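Local coordinates for glycosyl hydrolases family 2, sugar binding domain protein (Bacteroides uniformis str. 3978 T3 ii, PDB 6D1P), which is a gut-bacterial beta-glucuronidase of glycoside hydrolase family 2, which probably hydrolyses O-glycosidic bonds to release glucuronic acid from its conjugates, at residues G90-M95 with I166-S171; F37-M42 with N84-P89; G220-D225 with Y266-K271; I209-D214 with F303-F308. One frame throughout, in Å; residues are numbered along the deposited sequence.

Contact 1: residues G90-M95 with I166-S171; sequences GWYRTM and IRCDNS
Two neighbouring central strands of the antiparallel sheet in the sugar-binding domain meet here, and on one face Trp91 lies against the aliphatic part of Arg167. Arg167 CB stands over the six-membered ring of Trp91, 3.5 Å from its centroid and almost exactly on the ring normal. With its CG turned anti to the backbone N (chi1 -178°), Arg167 runs on extended across the indole, bringing CD to 3.5 Å from Trp91 CZ2. The guanidinium then stands steeply, its plane 81° from the ring, so the contact is one of methylenes on a face rather than a flat cation-pi stack. Asp41 ties the two polar ends together, its OD1 taking both the Trp91 NE1 hydrogen bond and the Arg167 NE salt bridge. A leucine in place of Trp91 would probably leave Asp41 without its indole N-H and the Arg167 methylenes without a flat surface to lie on. One residue further along, within the jelly-roll-like beta-sandwich of the domain, Tyr92 and Ile166 form a hydrogen-bonded pair whose side chains lie on the opposite face, with Tyr92 N 2.7 Å from Ile166 O. On that same face Cys168 SG approaches Tyr92 CE1 obliquely at 4.2 Å, while Tyr92 OH is hydrogen-bonded to His71 and Leu190.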
loop_
_atom_site.group_PDB
_atom_site.type_symbol
_atom_site.label_atom_id
_atom_site.label_comp_id
_atom_site.label_asym_id
_atom_site.label_seq_id
_atom_site.Cartn_x
_atom_site.Cartn_y
_atom_site.Cartn_z
ATOM N N GLY A 90 -2.951 -9.524 4.449
ATOM C CA GLY A 90 -2.330 -10.094 3.268
ATOM C C GLY A 90 -2.541 -11.588 3.306
ATOM O O GLY A 90 -2.865 -12.152 4.355
ATOM N N TRP A 91 -2.360 -12.232 2.151
ATOM C CA TRP A 91 -2.713 -13.639 1.996
ATOM C C TRP A 91 -1.570 -14.449 1.403
ATOM O O TRP A 91 -0.878 -13.987 0.495
ATOM C CB TRP A 91 -3.935 -13.804 1.081
ATOM C CG TRP A 91 -5.298 -13.562 1.700
ATOM C CD1 TRP A 91 -5.991 -12.379 1.739
ATOM C CD2 TRP A 91 -6.146 -14.540 2.310
ATOM N NE1 TRP A 91 -7.213 -12.563 2.344
ATOM C CE2 TRP A 91 -7.328 -13.880 2.709
ATOM C CE3 TRP A 91 -6.020 -15.910 2.565
ATOM C CZ2 TRP A 91 -8.367 -14.542 3.352
ATOM C CZ3 TRP A 91 -7.057 -16.565 3.203
ATOM C CH2 TRP A 91 -8.214 -15.882 3.585
ATOM N N TYR A 92 -1.417 -15.682 1.870
ATOM C CA TYR A 92 -0.515 -16.652 1.260
ATOM C C TYR A 92 -1.302 -17.868 0.783
ATOM O O TYR A 92 -2.326 -18.221 1.373
ATOM C CB TYR A 92 0.553 -17.126 2.239
ATOM C CG TYR A 92 1.440 -16.059 2.810
ATOM C CD1 TYR A 92 1.053 -15.318 3.923
ATOM C CD2 TYR A 92 2.701 -15.841 2.285
ATOM C CE1 TYR A 92 1.898 -14.363 4.478
ATOM C CE2 TYR A 92 3.543 -14.900 2.824
ATOM C CZ TYR A 92 3.137 -14.155 3.919
ATOM O OH TYR A 92 3.994 -13.209 4.440
ATOM N N ARG A 93 -0.814 -18.527 -0.274
ATOM C CA ARG A 93 -1.454 -19.752 -0.741
ATOM C C ARG A 93 -0.442 -20.644 -1.438
ATOM O O ARG A 93 0.523 -20.161 -2.045
ATOM C CB ARG A 93 -2.621 -19.467 -1.686
ATOM C CG ARG A 93 -2.230 -18.780 -2.976
ATOM C CD ARG A 93 -3.474 -18.464 -3.825
ATOM N NE ARG A 93 -3.110 -17.922 -5.129
ATOM C CZ ARG A 93 -3.947 -17.306 -5.959
ATOM N NH1 ARG A 93 -5.229 -17.138 -5.642
ATOM N NH2 ARG A 93 -3.490 -16.847 -7.108
ATOM N N THR A 94 -0.672 -21.954 -1.342
ATOM C CA THR A 94 0.190 -22.936 -1.991
ATOM C C THR A 94 -0.529 -24.279 -2.088
ATOM O O THR A 94 -1.657 -24.447 -1.620
ATOM C CB THR A 94 1.516 -23.119 -1.251
ATOM O OG1 THR A 94 2.360 -23.929 -2.057
ATOM C CG2 THR A 94 1.297 -23.858 0.075
ATOM N N MET A 95 0.176 -25.248 -2.673
ATOM C CA MET A 95 -0.299 -26.608 -2.895
ATOM C C MET A 95 0.623 -27.570 -2.159
ATOM O O MET A 95 1.845 -27.504 -2.336
ATOM C CB MET A 95 -0.293 -26.932 -4.398
ATOM C CG MET A 95 -1.620 -27.354 -4.949
ATOM S SD MET A 95 -2.802 -26.015 -4.930
ATOM C CE MET A 95 -2.472 -25.297 -6.553
ATOM N N ILE A 166 -3.340 -18.929 3.900
ATOM C CA ILE A 166 -3.108 -18.357 5.217
ATOM C C ILE A 166 -3.241 -16.851 5.114
ATOM O O ILE A 166 -2.544 -16.220 4.310
ATOM C CB ILE A 166 -1.729 -18.728 5.767
ATOM C CG1 ILE A 166 -1.583 -20.243 5.781
ATOM C CG2 ILE A 166 -1.582 -18.161 7.169
ATOM C CD1 ILE A 166 -0.195 -20.702 6.028
ATOM N N ARG A 167 -4.122 -16.280 5.934
ATOM C CA ARG A 167 -4.322 -14.839 6.005
ATOM C C ARG A 167 -3.568 -14.316 7.221
ATOM O O ARG A 167 -3.805 -14.779 8.341
ATOM C CB ARG A 167 -5.811 -14.507 6.100
ATOM C CG ARG A 167 -6.165 -13.016 6.139
ATOM C CD ARG A 167 -7.680 -12.823 6.373
ATOM N NE ARG A 167 -8.145 -11.437 6.255
ATOM C CZ ARG A 167 -8.093 -10.540 7.237
ATOM N NH1 ARG A 167 -7.569 -10.862 8.420
ATOM N NH2 ARG A 167 -8.549 -9.316 7.044
ATOM N N CYS A 168 -2.645 -13.377 7.003
ATOM C CA CYS A 168 -1.948 -12.692 8.088
ATOM C C CYS A 168 -2.340 -11.227 8.106
ATOM O O CYS A 168 -2.570 -10.621 7.061
ATOM C CB CYS A 168 -0.425 -12.791 7.956
ATOM S SG CYS A 168 0.204 -14.423 8.304
ATOM N N ASP A 169 -2.421 -10.660 9.300
ATOM C CA ASP A 169 -2.829 -9.273 9.430
ATOM C C ASP A 169 -2.014 -8.604 10.530
ATOM O O ASP A 169 -1.879 -9.154 11.632
ATOM C CB ASP A 169 -4.335 -9.177 9.725
ATOM C CG ASP A 169 -4.773 -7.765 10.025
ATOM O OD1 ASP A 169 -5.219 -7.076 9.094
ATOM O OD2 ASP A 169 -4.651 -7.331 11.197
ATOM N N ASN A 170 -1.458 -7.430 10.218
ATOM C CA ASN A 170 -0.806 -6.567 11.197
ATOM C C ASN A 170 -1.434 -5.173 11.168
ATOM O O ASN A 170 -0.744 -4.152 11.243
ATOM C CB ASN A 170 0.717 -6.511 10.979
ATOM C CG ASN A 170 1.107 -5.710 9.721
ATOM O OD1 ASN A 170 0.313 -5.571 8.771
ATOM N ND2 ASN A 170 2.321 -5.175 9.722
ATOM N N SER A 171 -2.760 -5.116 11.055
ATOM C CA SER A 171 -3.465 -3.857 11.264
ATOM C C SER A 171 -3.227 -3.346 12.684
ATOM O O SER A 171 -3.024 -4.119 13.623
ATOM C CB SER A 171 -4.970 -4.019 11.021
ATOM O OG SER A 171 -5.230 -4.506 9.720
#

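Contact 2: residues F37-M42 with N84-P89; sequences FIRQDM and NYYQGP
Arg39 lies flat on the ring of Tyr86, a cation-pi stack with planes 6° apart and centres 4.3 Å from each other, where the chain leaves strand 35-38 of the sugar-binding domain's beta-sandwich. The two side chains slide past one another in opposite directions: Arg39 CG sits over the ring, 3.7 Å from its centroid, while the guanidinium has moved on toward the root of the tyrosine, with NH1 3.3 Å from Tyr86 CB. A bend at chi3 (86°) turns the arginine so that both its methylenes and its flat end follow the same ring face. Next to the stack, Pro89 CG packs 3.8 Å from Asp41 CB. In the next shell, Asp77, a potassium ligand, forms a salt bridge with Arg39 NH1 and accepts the backbone N-H of Tyr86, fixing both halves of the stack; Phe73 O also accepts from Arg39 NH1. The backbone at Arg39 is itself the centre of an inverse gamma turn. The dimer interface runs close by, where Gln87 OE1 is hydrogen-bonded to Gln40 NE2 of the second subunit. At the far end of the Tyr86 ring, OH donates to Pro89 O at 2.6 Å, in the carbonyl plane and on a lone pair.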
loop_
_atom_site.group_PDB
_atom_site.type_symbol
_atom_site.label_atom_id
_atom_site.label_comp_id
_atom_site.label_asym_id
_atom_site.label_seq_id
_atom_site.Cartn_x
_atom_site.Cartn_y
_atom_site.Cartn_z
ATOM N N PHE A 37 1.793 -14.813 -2.624
ATOM C CA PHE A 37 1.460 -13.828 -1.609
ATOM C C PHE A 37 0.880 -12.578 -2.265
ATOM O O PHE A 37 1.314 -12.191 -3.350
ATOM C CB PHE A 37 2.700 -13.481 -0.772
ATOM C CG PHE A 37 2.576 -12.193 -0.054
ATOM C CD1 PHE A 37 1.812 -12.107 1.106
ATOM C CD2 PHE A 37 3.177 -11.050 -0.559
ATOM C CE1 PHE A 37 1.648 -10.896 1.757
ATOM C CE2 PHE A 37 3.032 -9.839 0.094
ATOM C CZ PHE A 37 2.269 -9.763 1.259
ATOM N N ILE A 38 -0.103 -11.948 -1.613
ATOM C CA ILE A 38 -0.618 -10.654 -2.060
ATOM C C ILE A 38 -0.858 -9.788 -0.834
ATOM O O ILE A 38 -1.369 -10.269 0.178
ATOM C CB ILE A 38 -1.905 -10.793 -2.920
ATOM C CG1 ILE A 38 -2.275 -9.460 -3.546
ATOM C CG2 ILE A 38 -3.099 -11.274 -2.114
ATOM C CD1 ILE A 38 -3.428 -9.574 -4.527
ATOM N N ARG A 39 -0.505 -8.511 -0.922
ATOM C CA ARG A 39 -0.563 -7.629 0.246
ATOM C C ARG A 39 -1.882 -6.842 0.313
ATOM O O ARG A 39 -1.933 -5.612 0.265
ATOM C CB ARG A 39 0.642 -6.699 0.260
ATOM C CG ARG A 39 0.787 -6.017 1.597
ATOM C CD ARG A 39 2.089 -5.312 1.715
ATOM N NE ARG A 39 2.029 -3.959 1.163
ATOM C CZ ARG A 39 3.008 -3.072 1.335
ATOM N NH1 ARG A 39 4.099 -3.408 2.057
ATOM N NH2 ARG A 39 2.897 -1.853 0.817
ATOM N N GLN A 40 -2.965 -7.592 0.471
ATOM C CA GLN A 40 -4.302 -7.030 0.615
ATOM C C GLN A 40 -5.237 -8.161 0.996
ATOM O O GLN A 40 -4.882 -9.339 0.922
ATOM C CB GLN A 40 -4.788 -6.343 -0.657
ATOM C CG GLN A 40 -4.948 -7.277 -1.854
ATOM C CD GLN A 40 -5.539 -6.546 -3.050
ATOM O OE1 GLN A 40 -4.824 -5.900 -3.816
ATOM N NE2 GLN A 40 -6.846 -6.616 -3.193
ATOM N N ASP A 41 -6.419 -7.783 1.455
ATOM C CA ASP A 41 -7.439 -8.765 1.743
ATOM C C ASP A 41 -8.054 -9.207 0.429
ATOM O O ASP A 41 -8.036 -8.472 -0.561
ATOM C CB ASP A 41 -8.512 -8.177 2.657
ATOM C CG ASP A 41 -9.135 -9.215 3.601
ATOM O OD1 ASP A 41 -8.653 -10.369 3.683
ATOM O OD2 ASP A 41 -10.129 -8.868 4.271
ATOM N N MET A 42 -8.603 -10.410 0.418
ATOM C CA MET A 42 -9.361 -10.850 -0.735
ATOM C C MET A 42 -10.840 -10.868 -0.377
ATOM O O MET A 42 -11.218 -10.736 0.789
ATOM C CB MET A 42 -8.853 -12.208 -1.210
ATOM C CG MET A 42 -7.404 -12.115 -1.646
ATOM S SD MET A 42 -7.227 -11.112 -3.150
ATOM C CE MET A 42 -7.882 -12.269 -4.372
ATOM N N ASN A 84 4.459 5.242 5.348
ATOM C CA ASN A 84 4.222 4.505 6.574
ATOM C C ASN A 84 4.307 3.018 6.277
ATOM O O ASN A 84 3.718 2.544 5.305
ATOM C CB ASN A 84 2.851 4.832 7.147
ATOM C CG ASN A 84 2.655 6.306 7.395
ATOM O OD1 ASN A 84 3.533 6.995 7.941
ATOM N ND2 ASN A 84 1.475 6.806 7.003
ATOM N N TYR A 85 4.998 2.271 7.134
ATOM C CA TYR A 85 5.111 0.841 6.897
ATOM C C TYR A 85 3.723 0.218 6.913
ATOM O O TYR A 85 2.829 0.672 7.631
ATOM C CB TYR A 85 6.051 0.182 7.923
ATOM C CG TYR A 85 5.479 -0.193 9.286
ATOM C CD1 TYR A 85 5.254 -1.522 9.614
ATOM C CD2 TYR A 85 5.222 0.769 10.255
ATOM C CE1 TYR A 85 4.776 -1.891 10.849
ATOM C CE2 TYR A 85 4.731 0.417 11.508
ATOM C CZ TYR A 85 4.521 -0.925 11.800
ATOM O OH TYR A 85 4.043 -1.318 13.029
ATOM N N TYR A 86 3.536 -0.799 6.075
ATOM C CA TYR A 86 2.207 -1.331 5.808
ATOM C C TYR A 86 1.648 -2.047 7.040
ATOM O O TYR A 86 2.326 -2.887 7.643
ATOM C CB TYR A 86 2.261 -2.275 4.604
ATOM C CG TYR A 86 0.952 -2.966 4.352
ATOM C CD1 TYR A 86 -0.080 -2.320 3.660
ATOM C CD2 TYR A 86 0.724 -4.246 4.825
ATOM C CE1 TYR A 86 -1.293 -2.945 3.429
ATOM C CE2 TYR A 86 -0.486 -4.878 4.613
ATOM C CZ TYR A 86 -1.490 -4.224 3.899
ATOM O OH TYR A 86 -2.691 -4.852 3.695
ATOM N N GLN A 87 0.414 -1.708 7.426
ATOM C CA GLN A 87 -0.240 -2.319 8.589
ATOM C C GLN A 87 -1.642 -2.740 8.167
ATOM O O GLN A 87 -2.566 -1.917 8.128
ATOM C CB GLN A 87 -0.280 -1.369 9.790
ATOM C CG GLN A 87 1.065 -1.062 10.357
ATOM C CD GLN A 87 1.000 -0.123 11.551
ATOM O OE1 GLN A 87 0.691 1.071 11.417
ATOM N NE2 GLN A 87 1.270 -0.656 12.713
ATOM N N GLY A 88 -1.798 -4.024 7.867
ATOM C CA GLY A 88 -3.017 -4.511 7.279
ATOM C C GLY A 88 -2.956 -5.982 6.926
ATOM O O GLY A 88 -2.059 -6.716 7.340
ATOM N N PRO A 89 -3.937 -6.444 6.159
ATOM C CA PRO A 89 -4.019 -7.869 5.829
ATOM C C PRO A 89 -3.256 -8.234 4.555
ATOM O O PRO A 89 -2.944 -7.395 3.706
ATOM C CB PRO A 89 -5.531 -8.072 5.647
ATOM C CG PRO A 89 -5.973 -6.741 5.019
ATOM C CD PRO A 89 -5.144 -5.695 5.748
#

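Contact 3: residues G220-D225 with Y266-K271; sequences GSISID and YQISLK
Ile222 lies beside Ile268 across two antiparallel strands, CB to CB 4.3 Å, in the immunoglobulin-like beta-sandwich domain of the family. Strand 219-229 is the middle one of a three-stranded sheet and strand 263-271 one of its outermost, so this contact closes the sheet on one side. Diagonally along the same face, Ile224 CD1 meets Ile268 CD1 end to end at 4.3 Å. This apolar face, which also bears Leu270 and Tyr266, turns into the sandwich: Ile268 packs on Ile256, Ile224 on Cys286, and both Ile222 and Leu270 on Phe305. Tyr266 reaches strand 252-259 of the facing sheet, where its OH is hydrogen-bonded to Ser258 OG.

The backbone binds the pair with bonds in both directions at Ile222 and Ile268, Ile268 N donating to Ile222 O at 2.9 Å. The same carbonyl oxygen also receives a CA-H...O contact from Gln267 CA at 3.2 Å. Toward the Gly220 end the pairing is less even, for the return bond from Leu270 N to Gly220 O is weak. The opposite face is polar, formed by Ser221, Ser223, Gln267 and Ser269; there Gln267, extended beyond CG, rises from the sheet and leans toward the neighbouring strand, bringing OE1 to 3.2 Å from Ser221 OG.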
loop_
_atom_site.group_PDB
_atom_site.type_symbol
_atom_site.label_atom_id
_atom_site.label_comp_id
_atom_site.label_asym_id
_atom_site.label_seq_id
_atom_site.Cartn_x
_atom_site.Cartn_y
_atom_site.Cartn_z
ATOM N N GLY A 220 23.232 -33.467 40.980
ATOM C CA GLY A 220 22.268 -32.983 40.024
ATOM C C GLY A 220 21.027 -33.839 40.085
ATOM O O GLY A 220 21.078 -35.035 40.383
ATOM N N SER A 221 19.906 -33.205 39.801
ATOM C CA SER A 221 18.634 -33.893 39.734
ATOM C C SER A 221 17.952 -33.535 38.420
ATOM O O SER A 221 18.048 -32.396 37.957
ATOM C CB SER A 221 17.766 -33.513 40.925
ATOM O OG SER A 221 16.883 -34.570 41.225
ATOM N N ILE A 222 17.284 -34.513 37.812
ATOM C CA ILE A 222 16.554 -34.325 36.564
ATOM C C ILE A 222 15.134 -34.795 36.812
ATOM O O ILE A 222 14.870 -35.998 36.819
ATOM C CB ILE A 222 17.174 -35.090 35.390
ATOM C CG1 ILE A 222 18.674 -34.820 35.285
ATOM C CG2 ILE A 222 16.466 -34.716 34.083
ATOM C CD1 ILE A 222 19.380 -35.706 34.274
ATOM N N SER A 223 14.210 -33.863 36.987
ATOM C CA SER A 223 12.798 -34.206 37.005
ATOM C C SER A 223 12.251 -34.053 35.590
ATOM O O SER A 223 12.497 -33.040 34.932
ATOM C CB SER A 223 12.041 -33.324 37.997
ATOM O OG SER A 223 10.644 -33.455 37.816
ATOM N N ILE A 224 11.538 -35.070 35.111
ATOM C CA ILE A 224 11.039 -35.098 33.741
ATOM C C ILE A 224 9.553 -35.419 33.763
ATOM O O ILE A 224 9.152 -36.485 34.244
ATOM C CB ILE A 224 11.797 -36.114 32.874
ATOM C CG1 ILE A 224 13.246 -35.682 32.731
ATOM C CG2 ILE A 224 11.172 -36.218 31.508
ATOM C CD1 ILE A 224 14.018 -36.533 31.772
ATOM N N ASP A 225 8.743 -34.509 33.221
ATOM C CA ASP A 225 7.300 -34.681 33.115
ATOM C C ASP A 225 6.915 -34.778 31.649
ATOM O O ASP A 225 7.310 -33.930 30.842
ATOM C CB ASP A 225 6.556 -33.521 33.777
ATOM C CG ASP A 225 6.981 -33.309 35.214
ATOM O OD1 ASP A 225 7.129 -34.317 35.940
ATOM O OD2 ASP A 225 7.180 -32.139 35.615
ATOM N N TYR A 266 9.286 -38.663 36.168
ATOM C CA TYR A 266 10.476 -39.458 36.405
ATOM C C TYR A 266 11.538 -38.530 36.960
ATOM O O TYR A 266 11.640 -37.381 36.524
ATOM C CB TYR A 266 10.968 -40.132 35.119
ATOM C CG TYR A 266 9.852 -40.834 34.377
ATOM C CD1 TYR A 266 9.102 -40.163 33.414
ATOM C CD2 TYR A 266 9.523 -42.154 34.664
ATOM C CE1 TYR A 266 8.077 -40.789 32.749
ATOM C CE2 TYR A 266 8.496 -42.790 34.001
ATOM C CZ TYR A 266 7.772 -42.103 33.043
ATOM O OH TYR A 266 6.745 -42.734 32.375
ATOM N N GLN A 267 12.310 -39.014 37.933
ATOM C CA GLN A 267 13.362 -38.201 38.525
ATOM C C GLN A 267 14.650 -39.002 38.617
ATOM O O GLN A 267 14.694 -40.047 39.272
ATOM C CB GLN A 267 12.948 -37.665 39.891
ATOM C CG GLN A 267 13.783 -36.472 40.290
ATOM C CD GLN A 267 13.496 -36.040 41.694
ATOM O OE1 GLN A 267 14.364 -36.106 42.565
ATOM N NE2 GLN A 267 12.266 -35.605 41.936
ATOM N N ILE A 268 15.689 -38.492 37.974
ATOM C CA ILE A 268 16.954 -39.185 37.799
ATOM C C ILE A 268 18.014 -38.466 38.619
ATOM O O ILE A 268 17.966 -37.244 38.808
ATOM C CB ILE A 268 17.321 -39.255 36.298
ATOM C CG1 ILE A 268 16.368 -40.210 35.567
ATOM C CG2 ILE A 268 18.765 -39.670 36.095
ATOM C CD1 ILE A 268 15.453 -39.547 34.554
ATOM N N SER A 269 18.949 -39.244 39.151
ATOM C CA SER A 269 20.028 -38.769 40.006
ATOM C C SER A 269 21.311 -38.642 39.194
ATOM O O SER A 269 21.487 -39.331 38.187
ATOM C CB SER A 269 20.233 -39.742 41.177
ATOM O OG SER A 269 19.954 -41.097 40.799
ATOM N N LEU A 270 22.215 -37.760 39.637
ATOM C CA LEU A 270 23.464 -37.552 38.905
ATOM C C LEU A 270 24.476 -36.813 39.765
ATOM O O LEU A 270 24.154 -35.778 40.355
ATOM C CB LEU A 270 23.217 -36.768 37.606
ATOM C CG LEU A 270 24.409 -36.400 36.717
ATOM C CD1 LEU A 270 25.034 -37.615 36.033
ATOM C CD2 LEU A 270 23.973 -35.389 35.676
ATOM N N LYS A 271 25.707 -37.327 39.794
ATOM C CA LYS A 271 26.800 -36.797 40.596
ATOM C C LYS A 271 27.686 -35.885 39.751
ATOM O O LYS A 271 27.841 -36.092 38.548
ATOM C CB LYS A 271 27.634 -37.943 41.187
ATOM C CG LYS A 271 27.254 -38.397 42.626
ATOM C CD LYS A 271 25.733 -38.418 42.934
ATOM C CE LYS A 271 24.936 -39.463 42.119
ATOM N NZ LYS A 271 23.462 -39.395 42.400
#

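Contact 4: residues I209-D214 with F303-F308; sequences IEATTD and FGFRHF. With GOL (glycerol), chain E.
Ile209 and Phe303 form the tight end of this contact, where the edge strand 203-213 of the immunoglobulin-like sandwich faces the chain leaving strand 295-303. Ile209 CG2 sits over the phenylalanine face, 3.9 Å from the Phe303 ring centroid, and the two side chains cross at about a right angle. Next along, Ala211 CB lies over the face of the Phe305 ring and comes within 3.3 Å of Gly304 O. Replacing Phe303 with an alanine would probably leave the Ile209 methyl without its ring and open a gap beside Ile222 and Cys286. Further on, methyl-on-ring packing gives way to methyl-on-backbone: Thr213 CG2 lies 3.6 Å from Arg306 C and 4.0 Å from His307 CB. The loose side is at Thr212, exposed and pointing away. No direct hydrogen bond joins the segments. Instead a glycerol, probably from the crystallisation liquor and also bonded to Asn416 O, bridges the backbones: Gly304 N donates to its O1, while its O2 donates to Ile209 O at 2.7 Å and accepts from Ala211 N at 3.0 Å, nearly straight at 173°.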
loop_
_atom_site.group_PDB
_atom_site.type_symbol
_atom_site.label_atom_id
_atom_site.label_comp_id
_atom_site.label_asym_id
_atom_site.label_seq_id
_atom_site.Cartn_x
_atom_site.Cartn_y
_atom_site.Cartn_z
ATOM N N ILE A 209 11.568 -30.594 31.345
ATOM C CA ILE A 209 12.814 -31.115 31.885
ATOM C C ILE A 209 13.387 -30.066 32.824
ATOM O O ILE A 209 13.794 -28.984 32.379
ATOM C CB ILE A 209 13.820 -31.463 30.783
ATOM C CG1 ILE A 209 13.214 -32.474 29.812
ATOM C CG2 ILE A 209 15.088 -32.035 31.388
ATOM C CD1 ILE A 209 14.175 -32.939 28.753
ATOM N N GLU A 210 13.423 -30.380 34.121
ATOM C CA GLU A 210 13.963 -29.479 35.131
ATOM C C GLU A 210 15.227 -30.105 35.715
ATOM O O GLU A 210 15.165 -31.004 36.559
ATOM C CB GLU A 210 12.937 -29.197 36.212
ATOM C CG GLU A 210 11.632 -28.606 35.698
ATOM C CD GLU A 210 10.786 -28.050 36.834
ATOM O OE1 GLU A 210 11.341 -27.820 37.932
ATOM O OE2 GLU A 210 9.576 -27.849 36.635
ATOM N N ALA A 211 16.371 -29.638 35.245
ATOM C CA ALA A 211 17.646 -30.006 35.818
ATOM C C ALA A 211 17.959 -29.031 36.944
ATOM O O ALA A 211 17.891 -27.813 36.751
ATOM C CB ALA A 211 18.748 -29.981 34.759
ATOM N N THR A 212 18.297 -29.573 38.113
ATOM C CA THR A 212 18.595 -28.792 39.303
ATOM C C THR A 212 19.960 -29.208 39.844
ATOM O O THR A 212 20.317 -30.392 39.823
ATOM C CB THR A 212 17.493 -28.984 40.366
ATOM O OG1 THR A 212 17.404 -30.370 40.711
ATOM C CG2 THR A 212 16.147 -28.579 39.804
ATOM N N THR A 213 20.734 -28.226 40.304
ATOM C CA THR A 213 22.051 -28.500 40.851
ATOM C C THR A 213 22.355 -27.478 41.936
ATOM O O THR A 213 21.837 -26.357 41.929
ATOM C CB THR A 213 23.137 -28.476 39.764
ATOM O OG1 THR A 213 24.369 -28.990 40.295
ATOM C CG2 THR A 213 23.374 -27.057 39.286
ATOM N N ASP A 214 23.204 -27.875 42.872
ATOM C CA ASP A 214 23.587 -26.951 43.920
ATOM C C ASP A 214 24.633 -25.972 43.397
ATOM O O ASP A 214 25.248 -26.172 42.347
ATOM C CB ASP A 214 24.142 -27.709 45.114
ATOM C CG ASP A 214 25.377 -28.470 44.751
ATOM O OD1 ASP A 214 25.243 -29.609 44.250
ATOM O OD2 ASP A 214 26.477 -27.890 44.889
ATOM N N PHE A 303 19.167 -29.771 27.527
ATOM C CA PHE A 303 18.984 -29.058 28.783
ATOM C C PHE A 303 20.357 -28.882 29.419
ATOM O O PHE A 303 21.378 -29.288 28.856
ATOM C CB PHE A 303 18.010 -29.796 29.705
ATOM C CG PHE A 303 18.433 -31.195 30.038
ATOM C CD1 PHE A 303 18.107 -32.246 29.195
ATOM C CD2 PHE A 303 19.156 -31.456 31.191
ATOM C CE1 PHE A 303 18.487 -33.535 29.492
ATOM C CE2 PHE A 303 19.538 -32.747 31.508
ATOM C CZ PHE A 303 19.206 -33.792 30.655
ATOM N N GLY A 304 20.377 -28.273 30.595
ATOM C CA GLY A 304 21.632 -27.903 31.226
ATOM C C GLY A 304 21.516 -27.842 32.732
ATOM O O GLY A 304 20.462 -27.510 33.287
ATOM N N PHE A 305 22.617 -28.167 33.399
ATOM C CA PHE A 305 22.731 -28.047 34.843
ATOM C C PHE A 305 23.385 -26.710 35.157
ATOM O O PHE A 305 24.525 -26.463 34.764
ATOM C CB PHE A 305 23.535 -29.219 35.428
ATOM C CG PHE A 305 22.815 -30.553 35.346
ATOM C CD1 PHE A 305 23.010 -31.398 34.266
ATOM C CD2 PHE A 305 21.935 -30.945 36.340
ATOM C CE1 PHE A 305 22.343 -32.604 34.184
ATOM C CE2 PHE A 305 21.272 -32.158 36.266
ATOM C CZ PHE A 305 21.479 -32.986 35.185
ATOM N N ARG A 306 22.668 -25.845 35.856
ATOM C CA ARG A 306 23.259 -24.583 36.264
ATOM C C ARG A 306 22.518 -24.080 37.490
ATOM O O ARG A 306 21.369 -24.442 37.738
ATOM C CB ARG A 306 23.218 -23.548 35.140
ATOM C CG ARG A 306 21.877 -23.496 34.417
ATOM C CD ARG A 306 21.397 -22.087 34.299
ATOM N NE ARG A 306 20.033 -21.998 33.788
ATOM C CZ ARG A 306 18.941 -22.304 34.486
ATOM N NH1 ARG A 306 19.043 -22.764 35.727
ATOM N NH2 ARG A 306 17.742 -22.156 33.947
ATOM N N HIS A 307 23.202 -23.247 38.259
ATOM C CA HIS A 307 22.636 -22.684 39.469
ATOM C C HIS A 307 22.911 -21.197 39.445
ATOM O O HIS A 307 24.034 -20.773 39.142
ATOM C CB HIS A 307 23.235 -23.321 40.739
ATOM C CG HIS A 307 22.798 -22.657 42.008
ATOM N ND1 HIS A 307 23.264 -21.418 42.400
ATOM C CD2 HIS A 307 21.931 -23.056 42.968
ATOM C CE1 HIS A 307 22.700 -21.084 43.548
ATOM N NE2 HIS A 307 21.884 -22.058 43.912
ATOM N N PHE A 308 21.892 -20.408 39.769
ATOM C CA PHE A 308 22.057 -18.970 39.693
ATOM C C PHE A 308 21.219 -18.330 40.780
ATOM O O PHE A 308 20.274 -18.925 41.295
ATOM C CB PHE A 308 21.690 -18.422 38.301
ATOM C CG PHE A 308 20.231 -18.524 37.967
ATOM C CD1 PHE A 308 19.373 -17.453 38.202
ATOM C CD2 PHE A 308 19.713 -19.682 37.402
ATOM C CE1 PHE A 308 18.011 -17.531 37.874
ATOM C CE2 PHE A 308 18.362 -19.778 37.083
ATOM C CZ PHE A 308 17.510 -18.694 37.314
HETATM C C1 GOL E . 17.680 -26.075 32.225
HETATM O O1 GOL E . 17.973 -26.805 31.087
HETATM C C2 GOL E . 16.294 -26.557 32.721
HETATM O O2 GOL E . 16.215 -27.952 32.776
HETATM C C3 GOL E . 16.154 -25.923 34.116
HETATM O O3 GOL E . 14.780 -25.851 34.384
#

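Overall arrangement
The four contacts fall into two pairs on two beta domains, with the centres of contacts 1 and 3 about 44 Å apart. Contact 1 is buried within the sugar-binding sheet, whereas contact 2 lies at its surface, near the second subunit; strands 35-38 and 89-96 are neighbours, and charged groups link the two contacts. Contacts 3 and 4, both partly buried, share the sheet of strands 203-213 and 219-229, joined by backbone hydrogen bonding between Ser221 and Thr212 and between Ser223 and Glu210. Their chemistry differs accordingly: backbone pairing dominates 1 and 3, a cation-pi stack marks 2, and methyl-on-ring packing without direct hydrogen bonds marks 4.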